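PDB 1KDJ: plastocyanin from Adiantum capillus-veneris, which carries electrons between the cytochrome b6-f complex and P700 of photosystem I, using a single bound copper ion. Local coordinates for residues Ala1-Gly6 with Phe12-Asp17; Phe29-Val32 with Gly36-Ile39; Asp42-Ala47 with Gly81-Tyr86; Ala58-Asn63 with Glu68-Phe73. All coordinates share one frame; numbering follows the deposited sequence.

Contact 1 (Ala1-Gly6 with Phe12-Asp17); sequences AKVEVG and FKFYPD
Phe-14 packs beside Val-5 across two antiparallel strands, both side chains on the core side of the sheet. From CB outward, the phenylalanine first meets Val-3: its CB and then its CD1 each lie 4.1 Å from Val-3 CG1. Further along the same ring side, Phe-14 CE1 touches both methyls of Val-5, with CG1 at 3.9 Å. With Phe-14 CG anti to its own carbonyl carbon (chi1 -71°), the CD1-CE1 side of the ring runs along the valines. The ring also meets Phe-85 edge-to-face and touches the copper ligand Met-95.

The backbones are joined by a pair of bonds between Glu-4 and Tyr-15. Glu-4 N to Tyr-15 O and Tyr-15 N to Glu-4 O both measure 2.8 Å. A third bond joins Gly-6 N to Lys-13 O at 2.9 Å. On the outer face Tyr-15 brings its ring edge to Gly-6, with CD2 3.5 Å from Gly-6 O, while its hydroxyl bonds to Asp-7. A cis peptide bond precedes Pro-16, just after the strand. This is the first beta hairpin of the plastocyanin sandwich, at the edge of one sheet, with Val-5 and Phe-14 next to the copper ligands His-37 and Met-95.

Contact 2 (Phe29-Val32 with Gly36-Ile39); sequences FTLV and GHNI. With CU (copper (II) ion), chain B.
Leu-31 CD1 meets the His-37 ring at its edge, in plane, 3.7 Å from His-37 CD2. His-37 ND1 binds the copper ion at 1.9 Å. The leucine side chain stands roughly perpendicular to that of the histidine and packs on carbon, on the part of the imidazole turned from the metal bond. Leu-31 CG lies anti to the backbone N (chi1 179°), and from there CD1 reaches the histidine.

Water 1 adds a polar link. It gives a hydrogen bond to Val-32 O at 2.7 Å and takes a weak one from His-37 NE2 at 3.3 Å. The metal bond leaves NE2, on the other side of the ring, to meet this water. Val-5 of the neighbouring strand also packs on His-37.

Farther from the metal, Ile-39 lies over one face of the Phe-29 ring. Its CG1 is 3.8 Å from the ring centroid and 15° off the normal, a CH-pi contact. Ile-39 CD1 reaches back to Phe-29 CB at 3.7 Å, and CG2 lies 3.9 Å from Phe-29 CZ at the far end of the ring. Phe-29 also meets Phe-85 edge-to-face. Between the two packed pairs, Asn-38 bonds through OD1 to Thr-88 N and through ND2 to Asp-64 O, tying the histidine loop to its neighbours. Cys-87, His-90 and Met-95 complete the type 1 (blue) copper site characteristic of plastocyanins.

Contact 3 (Asp42-Ala47 with Gly81-Tyr86); sequences DIPAGA and GTYTFY
The segment Asp-42 to Ala-47 leaves a short edge strand of the plastocyanin sandwich. It touches strand 81-86 through Asp-42 and Pro-44, then turns away toward helix 49-57. The backbones meet where Asp-42 N gives a hydrogen bond to Thr-84 O, 3.0 Å long. Alongside it, the direct pairing gives way to a bridge. Water 2 donates to Asp-42 O at 2.9 Å and accepts from Thr-84 N at 2.8 Å. The same water sits at the edge of the Tyr-83 ring, in its plane.

Side chains pack around this junction. Those of Asp-42 and Thr-84 project alongside one another. Thr-84 CG2, anti to the backbone N (chi1 -67° for OG1), comes within 4.1 Å of Asp-42 OD2. Pro-44 brings CG to the edge of the Tyr-83 ring, 4.2 Å from CD1. Beyond it the chain turns: Ala-47 N bonds to Pro-44 O at 3.1 Å, closing a type II turn with Gly-46 at positive phi.

Tyr-83 OH bonds to Thr-79 O, and Tyr-86 OH to Glu-62. Leu-55 of helix 49-57 touches both Pro-44 and Tyr-83. On its other side strand 81-86 pairs with strand 96-101.

Contact 4 (Ala58-Asn63 with Glu68-Phe73); sequences ASMDEN and EDEPSF
Met-60 lies across one face of the Phe-73 ring. Its CG sits almost over the ring centre, 3.7 Å from the centroid and only 5° off the normal, a close CH-pi contact. The two side chains run antiparallel over one another, and the sulfur comes toward the root of the phenylalanine. Met-60 SD is 4.0 Å from Phe-73 CG and lies oblique to the ring, a Met-aromatic contact. A bend at the last torsion (chi3 80°) turns the methyl away from the ring and toward Glu-70. There Met-60 CE is 3.4 Å from Glu-70 OE2, the two side chains approaching head-on.

Ala-58 meets the same ring at its edge. Its carbonyl O lies near the ring plane, 3.2 Å from Phe-73 CE2 and 3.5 Å from CZ. This oxygen is buried and has no hydrogen-bond partner in the model, so the slightly positive ring edge may partly offset its partial negative charge.

Glu-70 OE2 also lies close to Asp-64 OD1, a like charge. Ser-59 OG bonds to Leu-55 O in the last turn of helix 49-57 and to Phe-41 N in strand 40-41. The loop after that helix thus packs on strand 72-75, which pairs with strand 27-31 through Phe-73 and Phe-29.

In the fold
Along the chain, contacts 1 and 2 come in series. Contact 4 follows, within the span between the two segments of contact 3. Contacts 1, 2 and 4 all reach one sheet, in which strand 27-31 lies between strands 2-5 and 72-75. Contact 2 is central, with its centre about 8 Å from that of contact 1 and 7 Å from that of contact 4. Contact 3 belongs to the other sheet, its centre 18 to 19 Å from the others. Phe-85 is one point where contact 3 reaches contacts 1 and 2 across the core. Ile-39, in the loop that carries the copper ligand His-37, touches Phe-29 of one sheet and Phe-85 of the other.

Contact 1 (Ala1-Gly6 with Phe12-Asp17)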
loop_
_atom_site.group_PDB
_atom_site.type_symbol
_atom_site.label_atom_id
_atom_site.label_comp_id
_atom_site.label_asym_id
_atom_site.label_seq_id
_atom_site.Cartn_x
_atom_site.Cartn_y
_atom_site.Cartn_z
ATOM N N ALA A 1 -4.938 -6.834 8.505
ATOM C CA ALA A 1 -5.966 -5.933 8.029
ATOM C C ALA A 1 -6.037 -6.286 6.562
ATOM O O ALA A 1 -5.097 -6.886 6.043
ATOM C CB ALA A 1 -5.617 -4.484 8.090
ATOM N N LYS A 2 -7.096 -5.967 5.841
ATOM C CA LYS A 2 -7.263 -6.377 4.452
ATOM C C LYS A 2 -7.592 -5.099 3.740
ATOM O O LYS A 2 -8.385 -4.291 4.248
ATOM C CB LYS A 2 -8.432 -7.319 4.270
ATOM C CG LYS A 2 -8.431 -8.668 4.957
ATOM C CD LYS A 2 -7.475 -9.622 4.291
ATOM C CE LYS A 2 -7.643 -11.043 4.830
ATOM N NZ LYS A 2 -7.363 -11.072 6.253
ATOM N N VAL A 3 -7.003 -4.840 2.569
ATOM C CA VAL A 3 -7.326 -3.625 1.821
ATOM C C VAL A 3 -7.593 -4.154 0.432
ATOM O O VAL A 3 -6.908 -5.072 -0.028
ATOM C CB VAL A 3 -6.166 -2.603 1.720
ATOM C CG1 VAL A 3 -6.530 -1.387 0.853
ATOM C CG2 VAL A 3 -5.868 -2.083 3.143
ATOM N N GLU A 4 -8.684 -3.669 -0.158
ATOM C CA GLU A 4 -9.009 -3.997 -1.533
ATOM C C GLU A 4 -8.424 -2.900 -2.409
ATOM O O GLU A 4 -8.517 -1.697 -2.141
ATOM C CB GLU A 4 -10.516 -4.064 -1.679
ATOM C CG GLU A 4 -11.020 -5.318 -0.997
ATOM C CD GLU A 4 -12.521 -5.573 -1.184
ATOM O OE1 GLU A 4 -13.167 -4.906 -1.987
ATOM O OE2 GLU A 4 -13.034 -6.447 -0.500
ATOM N N VAL A 5 -7.806 -3.320 -3.500
ATOM C CA VAL A 5 -7.119 -2.403 -4.385
ATOM C C VAL A 5 -7.958 -2.378 -5.674
ATOM O O VAL A 5 -7.999 -3.406 -6.360
ATOM C CB VAL A 5 -5.703 -2.943 -4.658
ATOM C CG1 VAL A 5 -4.974 -1.944 -5.549
ATOM C CG2 VAL A 5 -4.933 -3.157 -3.355
ATOM N N GLY A 6 -8.580 -1.252 -5.951
ATOM C CA GLY A 6 -9.405 -1.113 -7.149
ATOM C C GLY A 6 -10.762 -1.773 -6.938
ATOM O O GLY A 6 -11.082 -2.337 -5.877
ATOM N N PHE A 12 -9.876 4.259 -9.500
ATOM C CA PHE A 12 -8.513 4.198 -8.991
ATOM C C PHE A 12 -8.566 4.529 -7.480
ATOM O O PHE A 12 -8.256 5.652 -7.044
ATOM C CB PHE A 12 -7.670 5.213 -9.734
ATOM C CG PHE A 12 -7.690 5.131 -11.266
ATOM C CD1 PHE A 12 -7.770 3.913 -11.914
ATOM C CD2 PHE A 12 -7.591 6.325 -11.968
ATOM C CE1 PHE A 12 -7.739 3.883 -13.298
ATOM C CE2 PHE A 12 -7.564 6.284 -13.348
ATOM C CZ PHE A 12 -7.632 5.065 -13.998
ATOM N N LYS A 13 -8.952 3.549 -6.670
ATOM C CA LYS A 13 -9.164 3.772 -5.247
ATOM C C LYS A 13 -8.753 2.556 -4.467
ATOM O O LYS A 13 -8.860 1.407 -4.893
ATOM C CB LYS A 13 -10.656 4.034 -4.955
ATOM C CG LYS A 13 -11.379 5.275 -5.472
ATOM C CD LYS A 13 -11.400 6.260 -4.325
ATOM C CE LYS A 13 -12.014 7.634 -4.628
ATOM N NZ LYS A 13 -11.574 8.598 -3.598
ATOM N N PHE A 14 -8.305 2.831 -3.241
ATOM C CA PHE A 14 -8.065 1.784 -2.255
ATOM C C PHE A 14 -9.340 1.759 -1.366
ATOM O O PHE A 14 -9.897 2.809 -1.059
ATOM C CB PHE A 14 -6.837 2.112 -1.351
ATOM C CG PHE A 14 -5.489 2.007 -2.076
ATOM C CD1 PHE A 14 -4.946 0.746 -2.259
ATOM C CD2 PHE A 14 -4.854 3.170 -2.517
ATOM C CE1 PHE A 14 -3.713 0.633 -2.900
ATOM C CE2 PHE A 14 -3.632 3.043 -3.155
ATOM C CZ PHE A 14 -3.084 1.786 -3.332
ATOM N N TYR A 15 -9.739 0.574 -0.971
ATOM C CA TYR A 15 -10.927 0.331 -0.168
ATOM C C TYR A 15 -10.593 -0.476 1.085
ATOM O O TYR A 15 -10.388 -1.695 0.967
ATOM C CB TYR A 15 -11.932 -0.421 -1.041
ATOM C CG TYR A 15 -12.472 0.412 -2.201
ATOM C CD1 TYR A 15 -13.278 1.502 -1.962
ATOM C CD2 TYR A 15 -12.173 0.012 -3.497
ATOM C CE1 TYR A 15 -13.791 2.211 -3.014
ATOM C CE2 TYR A 15 -12.681 0.719 -4.552
ATOM C CZ TYR A 15 -13.479 1.808 -4.294
ATOM O OH TYR A 15 -14.003 2.517 -5.340
ATOM N N PRO A 16 -10.553 0.075 2.317
ATOM C CA PRO A 16 -10.639 1.487 2.629
ATOM C C PRO A 16 -9.341 2.231 2.332
ATOM O O PRO A 16 -8.309 1.586 2.130
ATOM C CB PRO A 16 -10.996 1.566 4.120
ATOM C CG PRO A 16 -10.249 0.366 4.632
ATOM C CD PRO A 16 -10.325 -0.714 3.545
ATOM N N ASP A 17 -9.337 3.559 2.340
ATOM C CA ASP A 17 -8.086 4.275 2.068
ATOM C C ASP A 17 -7.384 4.778 3.330
ATOM O O ASP A 17 -6.493 5.608 3.218
ATOM C CB ASP A 17 -8.372 5.447 1.117
ATOM C CG ASP A 17 -9.294 6.551 1.610
ATOM O OD1 ASP A 17 -9.779 6.528 2.748
ATOM O OD2 ASP A 17 -9.537 7.468 0.836
#

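Contact 2 (Phe29-Val32 with Gly36-Ile39)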
loop_
_atom_site.group_PDB
_atom_site.type_symbol
_atom_site.label_atom_id
_atom_site.label_comp_id
_atom_site.label_asym_id
_atom_site.label_seq_id
_atom_site.Cartn_x
_atom_site.Cartn_y
_atom_site.Cartn_z
ATOM N N PHE A 29 -3.027 -6.523 0.747
ATOM C CA PHE A 29 -3.667 -5.749 -0.308
ATOM C C PHE A 29 -4.087 -6.769 -1.363
ATOM O O PHE A 29 -3.311 -7.652 -1.709
ATOM C CB PHE A 29 -2.678 -4.772 -0.879
ATOM C CG PHE A 29 -2.218 -3.677 0.057
ATOM C CD1 PHE A 29 -2.916 -2.498 0.131
ATOM C CD2 PHE A 29 -1.065 -3.844 0.792
ATOM C CE1 PHE A 29 -2.495 -1.455 0.923
ATOM C CE2 PHE A 29 -0.656 -2.796 1.592
ATOM C CZ PHE A 29 -1.348 -1.609 1.665
ATOM N N THR A 30 -5.334 -6.751 -1.826
ATOM C CA THR A 30 -5.836 -7.723 -2.783
ATOM C C THR A 30 -6.496 -6.962 -3.907
ATOM O O THR A 30 -7.295 -6.045 -3.699
ATOM C CB THR A 30 -6.879 -8.642 -2.185
ATOM O OG1 THR A 30 -6.268 -9.257 -1.051
ATOM C CG2 THR A 30 -7.346 -9.711 -3.165
ATOM N N LEU A 31 -6.086 -7.313 -5.116
ATOM C CA LEU A 31 -6.589 -6.684 -6.322
ATOM C C LEU A 31 -8.055 -7.072 -6.568
ATOM O O LEU A 31 -8.395 -8.254 -6.485
ATOM C CB LEU A 31 -5.763 -7.124 -7.542
ATOM C CG LEU A 31 -6.221 -6.540 -8.854
ATOM C CD1 LEU A 31 -5.847 -5.089 -8.951
ATOM C CD2 LEU A 31 -5.604 -7.352 -9.960
ATOM N N VAL A 32 -8.911 -6.102 -6.854
ATOM C CA VAL A 32 -10.266 -6.401 -7.294
ATOM C C VAL A 32 -10.385 -5.781 -8.703
ATOM O O VAL A 32 -10.001 -4.629 -8.922
ATOM C CB VAL A 32 -11.304 -5.779 -6.309
ATOM C CG1 VAL A 32 -12.715 -6.124 -6.791
ATOM C CG2 VAL A 32 -11.138 -6.350 -4.905
ATOM N N GLY A 36 -4.589 -3.309 -13.325
ATOM C CA GLY A 36 -3.468 -3.628 -12.460
ATOM C C GLY A 36 -3.138 -2.394 -11.658
ATOM O O GLY A 36 -3.380 -1.221 -11.996
ATOM N N HIS A 37 -2.571 -2.614 -10.476
ATOM C CA HIS A 37 -2.255 -1.525 -9.548
ATOM C C HIS A 37 -1.069 -1.979 -8.725
ATOM O O HIS A 37 -0.769 -3.167 -8.714
ATOM C CB HIS A 37 -3.385 -1.249 -8.533
ATOM C CG HIS A 37 -4.693 -0.749 -9.135
ATOM N ND1 HIS A 37 -4.777 0.528 -9.465
ATOM C CD2 HIS A 37 -5.866 -1.439 -9.316
ATOM C CE1 HIS A 37 -6.037 0.675 -9.863
ATOM N NE2 HIS A 37 -6.653 -0.485 -9.764
ATOM N N ASN A 38 -0.419 -1.093 -7.998
ATOM C CA ASN A 38 0.555 -1.607 -7.023
ATOM C C ASN A 38 0.529 -0.727 -5.768
ATOM O O ASN A 38 -0.312 0.177 -5.658
ATOM C CB ASN A 38 1.999 -1.633 -7.628
ATOM C CG ASN A 38 2.639 -0.308 -7.900
ATOM O OD1 ASN A 38 2.183 0.814 -7.709
ATOM N ND2 ASN A 38 3.798 -0.410 -8.495
ATOM N N ILE A 39 1.453 -0.954 -4.826
ATOM C CA ILE A 39 1.459 -0.214 -3.564
ATOM C C ILE A 39 2.914 0.112 -3.258
ATOM O O ILE A 39 3.700 -0.825 -3.119
ATOM C CB ILE A 39 0.932 -1.050 -2.345
ATOM C CG1 ILE A 39 -0.518 -1.546 -2.591
ATOM C CG2 ILE A 39 1.021 -0.170 -1.063
ATOM C CD1 ILE A 39 -0.685 -2.859 -3.409
HETATM CU CU CU B . -3.545 2.005 -9.589
HETATM O O HOH W 1 -8.735 -2.935 -10.654
#

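Contact 3 (Asp42-Ala47 with Gly81-Tyr86)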
loop_
_atom_site.group_PDB
_atom_site.type_symbol
_atom_site.label_atom_id
_atom_site.label_comp_id
_atom_site.label_asym_id
_atom_site.label_seq_id
_atom_site.Cartn_x
_atom_site.Cartn_y
_atom_site.Cartn_z
ATOM N N ASP A 42 5.399 6.075 0.669
ATOM C CA ASP A 42 6.160 7.308 0.704
ATOM C C ASP A 42 7.136 7.252 1.878
ATOM O O ASP A 42 6.769 6.786 2.962
ATOM C CB ASP A 42 5.296 8.483 0.966
ATOM C CG ASP A 42 5.247 9.513 -0.131
ATOM O OD1 ASP A 42 6.246 9.761 -0.814
ATOM O OD2 ASP A 42 4.176 10.083 -0.294
ATOM N N ILE A 43 8.369 7.726 1.755
ATOM C CA ILE A 43 9.302 7.688 2.887
ATOM C C ILE A 43 9.231 9.079 3.492
ATOM O O ILE A 43 9.490 10.026 2.754
ATOM C CB ILE A 43 10.759 7.414 2.446
ATOM C CG1 ILE A 43 10.872 6.175 1.561
ATOM C CG2 ILE A 43 11.607 7.294 3.717
ATOM C CD1 ILE A 43 10.419 4.865 2.186
ATOM N N PRO A 44 8.866 9.311 4.763
ATOM C CA PRO A 44 8.784 10.642 5.333
ATOM C C PRO A 44 10.169 11.292 5.338
ATOM O O PRO A 44 11.220 10.644 5.471
ATOM C CB PRO A 44 8.206 10.413 6.702
ATOM C CG PRO A 44 7.576 9.038 6.629
ATOM C CD PRO A 44 8.578 8.300 5.763
ATOM N N ALA A 45 10.188 12.606 5.158
ATOM C CA ALA A 45 11.462 13.301 5.124
ATOM C C ALA A 45 11.989 13.311 6.557
ATOM O O ALA A 45 11.286 13.511 7.562
ATOM C CB ALA A 45 11.297 14.735 4.638
ATOM N N GLY A 46 13.246 12.912 6.621
ATOM C CA GLY A 46 13.946 12.885 7.894
ATOM C C GLY A 46 13.659 11.628 8.689
ATOM O O GLY A 46 14.107 11.522 9.833
ATOM N N ALA A 47 12.896 10.689 8.112
ATOM C CA ALA A 47 12.677 9.392 8.708
ATOM C C ALA A 47 14.029 8.784 9.071
ATOM O O ALA A 47 14.975 8.914 8.288
ATOM C CB ALA A 47 12.002 8.477 7.708
ATOM N N GLY A 81 3.387 5.247 13.832
ATOM C CA GLY A 81 3.376 6.465 13.061
ATOM C C GLY A 81 2.287 6.337 11.991
ATOM O O GLY A 81 1.568 5.337 11.959
ATOM N N THR A 82 2.104 7.328 11.153
ATOM C CA THR A 82 1.148 7.276 10.061
ATOM C C THR A 82 1.975 7.350 8.795
ATOM O O THR A 82 2.936 8.133 8.717
ATOM C CB THR A 82 0.225 8.458 10.143
ATOM O OG1 THR A 82 -0.486 8.271 11.368
ATOM C CG2 THR A 82 -0.754 8.566 8.964
ATOM N N TYR A 83 1.656 6.560 7.783
ATOM C CA TYR A 83 2.482 6.521 6.583
ATOM C C TYR A 83 1.532 6.576 5.402
ATOM O O TYR A 83 0.455 5.987 5.530
ATOM C CB TYR A 83 3.254 5.222 6.556
ATOM C CG TYR A 83 4.096 5.016 7.807
ATOM C CD1 TYR A 83 5.263 5.742 7.976
ATOM C CD2 TYR A 83 3.657 4.116 8.767
ATOM C CE1 TYR A 83 6.004 5.561 9.122
ATOM C CE2 TYR A 83 4.395 3.929 9.914
ATOM C CZ TYR A 83 5.558 4.653 10.069
ATOM O OH TYR A 83 6.310 4.448 11.210
ATOM N N THR A 84 1.864 7.281 4.319
ATOM C CA THR A 84 1.068 7.306 3.088
ATOM C C THR A 84 1.582 6.252 2.116
ATOM O O THR A 84 2.784 5.946 2.070
ATOM C CB THR A 84 1.163 8.687 2.469
ATOM O OG1 THR A 84 0.495 9.549 3.367
ATOM C CG2 THR A 84 0.484 8.810 1.097
ATOM N N PHE A 85 0.677 5.600 1.381
ATOM C CA PHE A 85 1.058 4.705 0.308
ATOM C C PHE A 85 0.257 5.133 -0.922
ATOM O O PHE A 85 -0.792 5.803 -0.825
ATOM C CB PHE A 85 0.776 3.225 0.648
ATOM C CG PHE A 85 -0.629 2.852 1.088
ATOM C CD1 PHE A 85 -1.567 2.504 0.136
ATOM C CD2 PHE A 85 -0.977 2.878 2.429
ATOM C CE1 PHE A 85 -2.855 2.192 0.525
ATOM C CE2 PHE A 85 -2.266 2.564 2.804
ATOM C CZ PHE A 85 -3.216 2.223 1.850
ATOM N N TYR A 86 0.793 4.787 -2.090
ATOM C CA TYR A 86 0.180 5.195 -3.346
ATOM C C TYR A 86 0.375 4.127 -4.397
ATOM O O TYR A 86 1.126 3.166 -4.184
ATOM C CB TYR A 86 0.778 6.539 -3.807
ATOM C CG TYR A 86 2.264 6.500 -4.108
ATOM C CD1 TYR A 86 2.691 6.163 -5.383
ATOM C CD2 TYR A 86 3.181 6.809 -3.108
ATOM C CE1 TYR A 86 4.038 6.129 -5.672
ATOM C CE2 TYR A 86 4.535 6.777 -3.406
ATOM C CZ TYR A 86 4.944 6.439 -4.677
ATOM O OH TYR A 86 6.279 6.385 -4.974
HETATM O O HOH W 2 4.610 7.800 4.621
#

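Contact 4 (Ala58-Asn63 with Glu68-Phe73)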
loop_
_atom_site.group_PDB
_atom_site.type_symbol
_atom_site.label_atom_id
_atom_site.label_comp_id
_atom_site.label_asym_id
_atom_site.label_seq_id
_atom_site.Cartn_x
_atom_site.Cartn_y
_atom_site.Cartn_z
ATOM N N ALA A 58 8.280 -2.801 2.550
ATOM C CA ALA A 58 6.837 -2.932 2.550
ATOM C C ALA A 58 6.281 -2.390 1.233
ATOM O O ALA A 58 5.060 -2.243 1.099
ATOM C CB ALA A 58 6.241 -2.125 3.727
ATOM N N SER A 59 7.138 -2.029 0.266
ATOM C CA SER A 59 6.670 -1.477 -0.978
ATOM C C SER A 59 6.902 -2.446 -2.100
ATOM O O SER A 59 7.789 -3.298 -2.081
ATOM C CB SER A 59 7.394 -0.225 -1.272
ATOM O OG SER A 59 7.159 0.757 -0.288
ATOM N N MET A 60 5.990 -2.409 -3.069
ATOM C CA MET A 60 6.178 -3.165 -4.300
ATOM C C MET A 60 7.226 -2.432 -5.119
ATOM O O MET A 60 7.419 -1.218 -5.081
ATOM C CB MET A 60 4.901 -3.250 -5.149
ATOM C CG MET A 60 4.046 -4.349 -4.576
ATOM S SD MET A 60 2.389 -4.464 -5.314
ATOM C CE MET A 60 2.881 -5.351 -6.774
ATOM N N ASP A 61 7.903 -3.231 -5.906
ATOM C CA ASP A 61 8.915 -2.725 -6.798
ATOM C C ASP A 61 8.126 -1.921 -7.824
ATOM O O ASP A 61 7.139 -2.470 -8.318
ATOM C CB ASP A 61 9.585 -3.986 -7.329
ATOM C CG ASP A 61 10.756 -3.789 -8.267
ATOM O OD1 ASP A 61 11.346 -2.706 -8.249
ATOM O OD2 ASP A 61 11.067 -4.728 -9.011
ATOM N N GLU A 62 8.402 -0.683 -8.226
ATOM C CA GLU A 62 7.516 -0.037 -9.193
ATOM C C GLU A 62 7.464 -0.699 -10.576
ATOM O O GLU A 62 6.790 -0.208 -11.473
ATOM C CB GLU A 62 7.899 1.434 -9.357
ATOM C CG GLU A 62 7.621 2.266 -8.100
ATOM C CD GLU A 62 7.762 3.792 -8.236
ATOM O OE1 GLU A 62 8.406 4.258 -9.195
ATOM O OE2 GLU A 62 7.221 4.521 -7.383
ATOM N N ASN A 63 8.119 -1.836 -10.833
ATOM C CA ASN A 63 8.022 -2.561 -12.104
ATOM C C ASN A 63 7.177 -3.821 -11.861
ATOM O O ASN A 63 7.252 -4.855 -12.531
ATOM C CB ASN A 63 9.446 -2.929 -12.564
ATOM C CG ASN A 63 9.542 -3.767 -13.843
ATOM O OD1 ASN A 63 9.126 -3.350 -14.925
ATOM N ND2 ASN A 63 10.112 -4.957 -13.810
ATOM N N GLU A 68 -4.465 -10.760 -11.904
ATOM C CA GLU A 68 -5.162 -11.842 -11.222
ATOM C C GLU A 68 -4.260 -13.056 -11.090
ATOM O O GLU A 68 -4.546 -13.965 -10.326
ATOM C CB GLU A 68 -6.463 -12.190 -11.963
ATOM C CG GLU A 68 -7.643 -12.498 -10.981
ATOM C CD GLU A 68 -8.047 -11.403 -9.964
ATOM O OE1 GLU A 68 -8.599 -10.357 -10.341
ATOM O OE2 GLU A 68 -7.819 -11.610 -8.769
ATOM N N ASP A 69 -3.113 -13.012 -11.751
ATOM C CA ASP A 69 -2.105 -14.040 -11.623
ATOM C C ASP A 69 -1.289 -13.796 -10.342
ATOM O O ASP A 69 -0.787 -14.725 -9.711
ATOM C CB ASP A 69 -1.188 -13.996 -12.882
ATOM C CG ASP A 69 -1.804 -14.316 -14.271
ATOM O OD1 ASP A 69 -2.703 -13.603 -14.732
ATOM O OD2 ASP A 69 -1.357 -15.278 -14.909
ATOM N N GLU A 70 -1.090 -12.537 -9.933
ATOM C CA GLU A 70 -0.331 -12.141 -8.738
ATOM C C GLU A 70 -1.312 -11.210 -8.008
ATOM O O GLU A 70 -1.172 -9.985 -8.089
ATOM C CB GLU A 70 0.940 -11.371 -9.153
ATOM C CG GLU A 70 1.853 -10.825 -8.031
ATOM C CD GLU A 70 2.638 -9.544 -8.366
ATOM O OE1 GLU A 70 3.174 -9.413 -9.472
ATOM O OE2 GLU A 70 2.729 -8.665 -7.504
ATOM N N PRO A 71 -2.387 -11.702 -7.385
ATOM C CA PRO A 71 -3.479 -10.857 -6.903
ATOM C C PRO A 71 -3.243 -10.173 -5.561
ATOM O O PRO A 71 -3.957 -9.212 -5.276
ATOM C CB PRO A 71 -4.671 -11.775 -6.890
ATOM C CG PRO A 71 -4.047 -13.095 -6.479
ATOM C CD PRO A 71 -2.714 -13.117 -7.227
ATOM N N SER A 72 -2.308 -10.607 -4.715
ATOM C CA SER A 72 -2.112 -9.929 -3.461
ATOM C C SER A 72 -0.661 -9.583 -3.127
ATOM O O SER A 72 0.279 -10.092 -3.752
ATOM C CB SER A 72 -2.769 -10.804 -2.397
ATOM O OG SER A 72 -2.551 -12.162 -2.705
ATOM N N PHE A 73 -0.500 -8.644 -2.181
ATOM C CA PHE A 73 0.777 -8.176 -1.661
ATOM C C PHE A 73 0.594 -7.982 -0.162
ATOM O O PHE A 73 -0.367 -7.342 0.255
ATOM C CB PHE A 73 1.142 -6.845 -2.257
ATOM C CG PHE A 73 2.428 -6.250 -1.703
ATOM C CD1 PHE A 73 3.613 -6.960 -1.818
ATOM C CD2 PHE A 73 2.386 -5.017 -1.096
ATOM C CE1 PHE A 73 4.777 -6.426 -1.316
ATOM C CE2 PHE A 73 3.555 -4.494 -0.603
ATOM C CZ PHE A 73 4.735 -5.195 -0.711
#